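Local coordinates for Swi5-dependent recombination DNA repair protein 1 (Schizosaccharomyces pombe, PDB 3VIQ) that partners Swi5 in a complex that activates Rad51-mediated strand exchange, serving recombinational DNA repair and meiotic chromosome segregation, at residues 58-63 / 93-98; 75-80 / 87-92. One frame throughout, in Å; residues are numbered along the deposited sequence.

Contact 1: residues 58-63 / 93-98; sequences VLFKPM and TEFTMS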
loop_
_atom_site.group_PDB
_atom_site.type_symbol
_atom_site.label_atom_id
_atom_site.label_comp_id
_atom_site.label_asym_id
_atom_site.label_seq_id
_atom_site.Cartn_x
_atom_site.Cartn_y
_atom_site.Cartn_z
ATOM N N VAL A 58 -12.761 7.984 19.932
ATOM C CA VAL A 58 -12.680 7.791 21.384
ATOM C C VAL A 58 -11.373 8.384 21.949
ATOM O O VAL A 58 -11.403 9.017 22.996
ATOM C CB VAL A 58 -12.758 6.300 21.787
ATOM C CG1 VAL A 58 -12.688 6.159 23.299
ATOM C CG2 VAL A 58 -14.056 5.651 21.255
ATOM N N LEU A 59 -10.240 8.172 21.265
ATOM C CA LEU A 59 -8.942 8.649 21.779
ATOM C C LEU A 59 -8.727 10.158 21.577
ATOM O O LEU A 59 -8.230 10.863 22.489
ATOM C CB LEU A 59 -7.781 7.902 21.137
ATOM C CG LEU A 59 -7.662 6.445 21.542
ATOM C CD1 LEU A 59 -6.969 5.652 20.412
ATOM C CD2 LEU A 59 -6.943 6.317 22.863
ATOM N N PHE A 60 -9.119 10.634 20.393
ATOM C CA PHE A 60 -8.929 12.040 19.989
ATOM C C PHE A 60 -9.554 13.002 20.971
ATOM O O PHE A 60 -8.894 13.938 21.393
ATOM C CB PHE A 60 -9.497 12.320 18.579
ATOM C CG PHE A 60 -9.575 13.795 18.219
ATOM C CD1 PHE A 60 -8.416 14.532 18.018
ATOM C CD2 PHE A 60 -10.818 14.428 18.064
ATOM C CE1 PHE A 60 -8.480 15.900 17.676
ATOM C CE2 PHE A 60 -10.918 15.795 17.736
ATOM C CZ PHE A 60 -9.756 16.545 17.549
ATOM N N LYS A 61 -10.816 12.781 21.324
ATOM C CA LYS A 61 -11.598 13.832 22.000
ATOM C C LYS A 61 -10.984 14.318 23.333
ATOM O O LYS A 61 -10.781 15.540 23.504
ATOM C CB LYS A 61 -13.082 13.445 22.176
ATOM C CG LYS A 61 -13.970 14.664 22.460
ATOM C CD LYS A 61 -15.434 14.315 22.684
ATOM C CE LYS A 61 -15.684 13.778 24.086
ATOM N NZ LYS A 61 -16.838 14.474 24.708
ATOM N N PRO A 62 -10.687 13.381 24.266
ATOM C CA PRO A 62 -10.000 13.824 25.489
ATOM C C PRO A 62 -8.522 14.226 25.247
ATOM O O PRO A 62 -8.016 15.110 25.936
ATOM C CB PRO A 62 -10.148 12.633 26.450
ATOM C CG PRO A 62 -10.343 11.418 25.546
ATOM C CD PRO A 62 -11.020 11.935 24.292
ATOM N N MET A 63 -7.850 13.633 24.271
ATOM C CA MET A 63 -6.511 14.132 23.878
ATOM C C MET A 63 -6.530 15.617 23.453
ATOM O O MET A 63 -5.713 16.398 23.932
ATOM C CB MET A 63 -5.891 13.261 22.766
ATOM C CG MET A 63 -4.484 13.673 22.384
ATOM S SD MET A 63 -3.693 12.578 21.167
ATOM C CE MET A 63 -2.019 13.274 21.149
ATOM N N THR A 93 -2.700 27.053 18.101
ATOM C CA THR A 93 -3.900 26.593 17.358
ATOM C C THR A 93 -4.391 25.293 17.965
ATOM O O THR A 93 -3.655 24.622 18.709
ATOM C CB THR A 93 -3.618 26.340 15.858
ATOM O OG1 THR A 93 -3.167 27.547 15.250
ATOM C CG2 THR A 93 -4.862 25.886 15.123
ATOM N N GLU A 94 -5.634 24.943 17.657
ATOM C CA GLU A 94 -6.239 23.738 18.212
ATOM C C GLU A 94 -5.701 22.447 17.566
ATOM O O GLU A 94 -5.311 22.413 16.388
ATOM C CB GLU A 94 -7.771 23.787 18.107
ATOM C CG GLU A 94 -8.310 23.963 16.680
ATOM C CD GLU A 94 -9.773 23.553 16.531
ATOM O OE1 GLU A 94 -10.530 23.632 17.521
ATOM O OE2 GLU A 94 -10.164 23.157 15.409
ATOM N N PHE A 95 -5.690 21.400 18.381
ATOM C CA PHE A 95 -5.364 20.062 17.951
ATOM C C PHE A 95 -6.515 19.489 17.115
ATOM O O PHE A 95 -7.642 19.375 17.587
ATOM C CB PHE A 95 -5.132 19.200 19.180
ATOM C CG PHE A 95 -4.536 17.884 18.891
ATOM C CD1 PHE A 95 -3.239 17.793 18.400
ATOM C CD2 PHE A 95 -5.235 16.719 19.173
ATOM C CE1 PHE A 95 -2.659 16.565 18.172
ATOM C CE2 PHE A 95 -4.672 15.487 18.937
ATOM C CZ PHE A 95 -3.373 15.403 18.431
ATOM N N THR A 96 -6.223 19.152 15.864
ATOM C CA THR A 96 -7.238 18.651 14.944
ATOM C C THR A 96 -7.132 17.112 14.807
ATOM O O THR A 96 -6.135 16.498 15.222
ATOM C CB THR A 96 -7.106 19.333 13.572
ATOM O OG1 THR A 96 -5.831 19.010 13.005
ATOM C CG2 THR A 96 -7.231 20.873 13.694
ATOM N N MET A 97 -8.173 16.503 14.250
ATOM C CA MET A 97 -8.172 15.057 14.003
ATOM C C MET A 97 -7.013 14.701 13.082
ATOM O O MET A 97 -6.430 13.638 13.215
ATOM C CB MET A 97 -9.507 14.568 13.404
ATOM C CG MET A 97 -9.571 13.038 13.090
ATOM S SD MET A 97 -9.173 11.919 14.473
ATOM C CE MET A 97 -10.762 11.821 15.287
ATOM N N SER A 98 -6.668 15.611 12.176
ATOM C CA SER A 98 -5.670 15.329 11.155
ATOM C C SER A 98 -4.273 15.320 11.742
ATOM O O SER A 98 -3.427 14.564 11.309
ATOM C CB SER A 98 -5.797 16.354 10.024
ATOM O OG SER A 98 -7.134 16.348 9.532
#

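Contact 2: residues 75-80 / 87-92; sequences QSFRIE and QIQEVR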
loop_
_atom_site.group_PDB
_atom_site.type_symbol
_atom_site.label_atom_id
_atom_site.label_comp_id
_atom_site.label_asym_id
_atom_site.label_seq_id
_atom_site.Cartn_x
_atom_site.Cartn_y
_atom_site.Cartn_z
ATOM N N GLN A 75 2.813 25.991 16.464
ATOM C CA GLN A 75 3.420 25.923 15.132
ATOM C C GLN A 75 4.586 26.882 15.090
ATOM O O GLN A 75 4.446 28.047 15.486
ATOM C CB GLN A 75 2.411 26.316 14.059
ATOM C CG GLN A 75 1.332 25.299 13.843
ATOM C CD GLN A 75 0.185 25.783 12.962
ATOM O OE1 GLN A 75 -0.050 26.983 12.811
ATOM N NE2 GLN A 75 -0.566 24.831 12.409
ATOM N N SER A 76 5.735 26.411 14.610
ATOM C CA SER A 76 6.970 27.190 14.660
ATOM C C SER A 76 7.721 27.231 13.316
ATOM O O SER A 76 7.770 26.235 12.605
ATOM C CB SER A 76 7.895 26.613 15.735
ATOM O OG SER A 76 7.513 27.019 17.040
ATOM N N PHE A 77 8.303 28.382 12.978
ATOM C CA PHE A 77 9.266 28.483 11.875
ATOM C C PHE A 77 10.205 29.631 12.109
ATOM O O PHE A 77 9.917 30.532 12.887
ATOM C CB PHE A 77 8.585 28.642 10.509
ATOM C CG PHE A 77 7.600 29.784 10.437
ATOM C CD1 PHE A 77 7.995 31.041 10.013
ATOM C CD2 PHE A 77 6.289 29.599 10.798
ATOM C CE1 PHE A 77 7.091 32.075 9.950
ATOM C CE2 PHE A 77 5.389 30.649 10.752
ATOM C CZ PHE A 77 5.793 31.872 10.313
ATOM N N ARG A 78 11.329 29.612 11.414
ATOM C CA ARG A 78 12.319 30.664 11.537
ATOM C C ARG A 78 12.034 31.845 10.588
ATOM O O ARG A 78 11.631 31.653 9.458
ATOM C CB ARG A 78 13.665 30.061 11.218
ATOM C CG ARG A 78 14.841 30.911 11.504
ATOM C CD ARG A 78 16.090 30.241 10.942
ATOM N NE ARG A 78 17.129 31.233 10.767
ATOM C CZ ARG A 78 18.081 31.189 9.843
ATOM N NH1 ARG A 78 18.145 30.183 8.992
ATOM N NH2 ARG A 78 18.974 32.191 9.771
ATOM N N ILE A 79 12.273 33.059 11.055
ATOM C CA ILE A 79 12.083 34.250 10.248
ATOM C C ILE A 79 13.334 34.511 9.375
ATOM O O ILE A 79 14.449 34.672 9.890
ATOM C CB ILE A 79 11.792 35.471 11.142
ATOM C CG1 ILE A 79 10.462 35.280 11.904
ATOM C CG2 ILE A 79 11.773 36.742 10.315
ATOM C CD1 ILE A 79 10.174 36.415 12.896
ATOM N N GLU A 80 13.134 34.572 8.058
ATOM C CA GLU A 80 14.249 34.608 7.108
ATOM C C GLU A 80 14.559 36.013 6.564
ATOM O O GLU A 80 15.665 36.224 6.060
ATOM C CB GLU A 80 13.998 33.637 5.946
ATOM C CG GLU A 80 13.270 32.318 6.320
ATOM C CD GLU A 80 14.082 31.351 7.211
ATOM O OE1 GLU A 80 15.293 31.588 7.465
ATOM O OE2 GLU A 80 13.483 30.329 7.648
ATOM N N GLN A 87 15.064 34.965 14.504
ATOM C CA GLN A 87 14.025 34.596 15.447
ATOM C C GLN A 87 13.146 33.494 14.876
ATOM O O GLN A 87 13.075 33.315 13.656
ATOM C CB GLN A 87 13.200 35.834 15.791
ATOM C CG GLN A 87 11.912 35.557 16.533
ATOM C CD GLN A 87 11.301 36.808 17.094
ATOM O OE1 GLN A 87 11.941 37.858 17.149
ATOM N NE2 GLN A 87 10.064 36.704 17.534
ATOM N N ILE A 88 12.526 32.721 15.769
ATOM C CA ILE A 88 11.562 31.681 15.403
ATOM C C ILE A 88 10.177 32.292 15.636
ATOM O O ILE A 88 9.962 32.975 16.635
ATOM C CB ILE A 88 11.755 30.419 16.276
ATOM C CG1 ILE A 88 13.188 29.874 16.113
ATOM C CG2 ILE A 88 10.749 29.326 15.926
ATOM C CD1 ILE A 88 14.241 30.612 16.952
ATOM N N GLN A 89 9.272 32.091 14.692
ATOM C CA GLN A 89 7.951 32.686 14.730
ATOM C C GLN A 89 7.042 31.599 15.226
ATOM O O GLN A 89 7.052 30.492 14.674
ATOM C CB GLN A 89 7.510 33.138 13.329
ATOM C CG GLN A 89 6.149 33.820 13.257
ATOM C CD GLN A 89 6.160 35.200 13.880
ATOM O OE1 GLN A 89 6.820 36.119 13.389
ATOM N NE2 GLN A 89 5.450 35.349 14.972
ATOM N N GLU A 90 6.272 31.904 16.262
ATOM C CA GLU A 90 5.401 30.920 16.900
ATOM C C GLU A 90 3.930 31.341 16.786
ATOM O O GLU A 90 3.599 32.451 16.359
ATOM C CB GLU A 90 5.819 30.678 18.364
ATOM C CG GLU A 90 6.866 29.576 18.531
ATOM C CD GLU A 90 7.654 29.601 19.862
ATOM O OE1 GLU A 90 7.165 30.204 20.837
ATOM O OE2 GLU A 90 8.775 29.009 19.924
ATOM N N VAL A 91 3.053 30.428 17.163
ATOM C CA VAL A 91 1.618 30.624 17.043
ATOM C C VAL A 91 1.008 29.534 17.899
ATOM O O VAL A 91 1.706 28.608 18.304
ATOM C CB VAL A 91 1.173 30.495 15.553
ATOM C CG1 VAL A 91 -0.148 29.731 15.406
ATOM C CG2 VAL A 91 1.096 31.865 14.903
ATOM N N ARG A 92 -0.268 29.663 18.226
ATOM C CA ARG A 92 -0.959 28.561 18.847
ATOM C C ARG A 92 -2.279 28.323 18.125
ATOM O O ARG A 92 -2.852 29.242 17.537
ATOM C CB ARG A 92 -1.061 28.781 20.353
ATOM C CG ARG A 92 0.340 28.810 20.950
ATOM C CD ARG A 92 0.435 28.715 22.448
ATOM N NE ARG A 92 1.698 28.066 22.773
ATOM C CZ ARG A 92 2.132 27.805 23.998
ATOM N NH1 ARG A 92 1.415 28.145 25.059
ATOM N NH2 ARG A 92 3.299 27.193 24.153
#

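Contact 1: residues 58-63 / 93-98
Phe60 reaches out from its helix into the bend formed by residues 95-97, and most of the contact gathers round its ring. With CG anti to the backbone N (chi1 169°), the ring is carried off the helix toward the other segment. Over one of its faces lies Met97, whose CA sits 3.8 Å above the ring plane, off centre. The Met97 chain bends at both chi2 and chi3, which turns its methyl back onto the root of the ring: CE is 3.6 Å from Phe60 CB. Its sulfur makes an oblique Met-aromatic contact, SD standing 4.7 Å from the centroid of the Phe60 ring. At the ring edge, near its plane, the carbonyl oxygen of Phe95 approaches Phe60 CZ at 3.5 Å.

The two phenylalanine rings, coming from opposing segments, meet at their margins with neither stacked on the other; their planes differ by 25°, and Phe60 CE1 comes within 3.7 Å of Phe95 CD2. Met63, one helical turn on, meets the outer end of the Phe95 ring with an extended chain, its CE 3.7 Å from Phe95 CZ and its SD in a second oblique Met-aromatic contact. No hydrogen bond crosses; the hold is apolar.

Met97, in the first turn of helix 97-103, joins that short helix to the C-terminal part of the long helix 38-68, with Thr96 beside it as the N-cap. Phe100 of helix 97-103 also packs on Leu59, Phe60, Met63 and Phe95, while Leu59 touches His67 of the Swi5 chain.

Contact 2: residues 75-80 / 87-92
The Phe77 ring carries the aliphatic part of Gln89 on one face: CB stands 3.5 Å above the ring plane, off centre, in a CH-pi contact, and CG reaches Phe77 CZ at 3.5 Å. This follows from chi1 of 54°, which places Phe77 CG between the backbone N and the carbonyl carbon and lays the ring alongside its cross-strand neighbour; the Gln89 amide plane is turned 50° from the ring. Within segment 75-80, the guanidinium of Arg78 has Glu80 OE1 over one face, 3.5 Å from NH1, a salt bridge of charges alone because no N-H points at the oxygen.

Phe77 and Gln89 form an antiparallel hydrogen-bonded pair, in which Phe77 N gives a bond of 3.0 Å to Gln89 O in the carbonyl plane. Farther on, Ile79 N donates an almost straight bond (177°) to Gln87 O. The Ile79 side chain then extends along Gln87 and crosses to Gln89, its CD1 3.4 Å from Gln89 OE1. A glycine here removes the branch lying along Gln87 and Gln89, and without CD1 beside it the Gln89 amide would probably be freer to turn.

The Phe77-Gln89 pair joins strands 73-78 and 88-93 into a two-stranded antiparallel hairpin, and the Ile79-Gln87 bond continues the pairing toward the turn, where Ile79 also makes a backbone bond to Gly86. In the chain the hairpin lies between helix 38-68 and helix 97-103.

Contact 1 lies beside the base of the hairpin whose outer part forms contact 2, their centres about 23 Å apart. Helix 38-68 is followed by strand 73-78, and strand 88-93 by helix 97-103, so the chain leaves one side of contact 1, runs out and back through contact 2, and returns to its other side. They meet where Thr93 OG1 packs 4.0 Å from Gln75 OE1. Their surroundings differ: in 58-63, Val58 and Leu59 pack on the Swi5 chain, whereas no other chain of the assembly touches 75-80 or 87-92. Both contacts belong to the C-terminal domain of Sfr1.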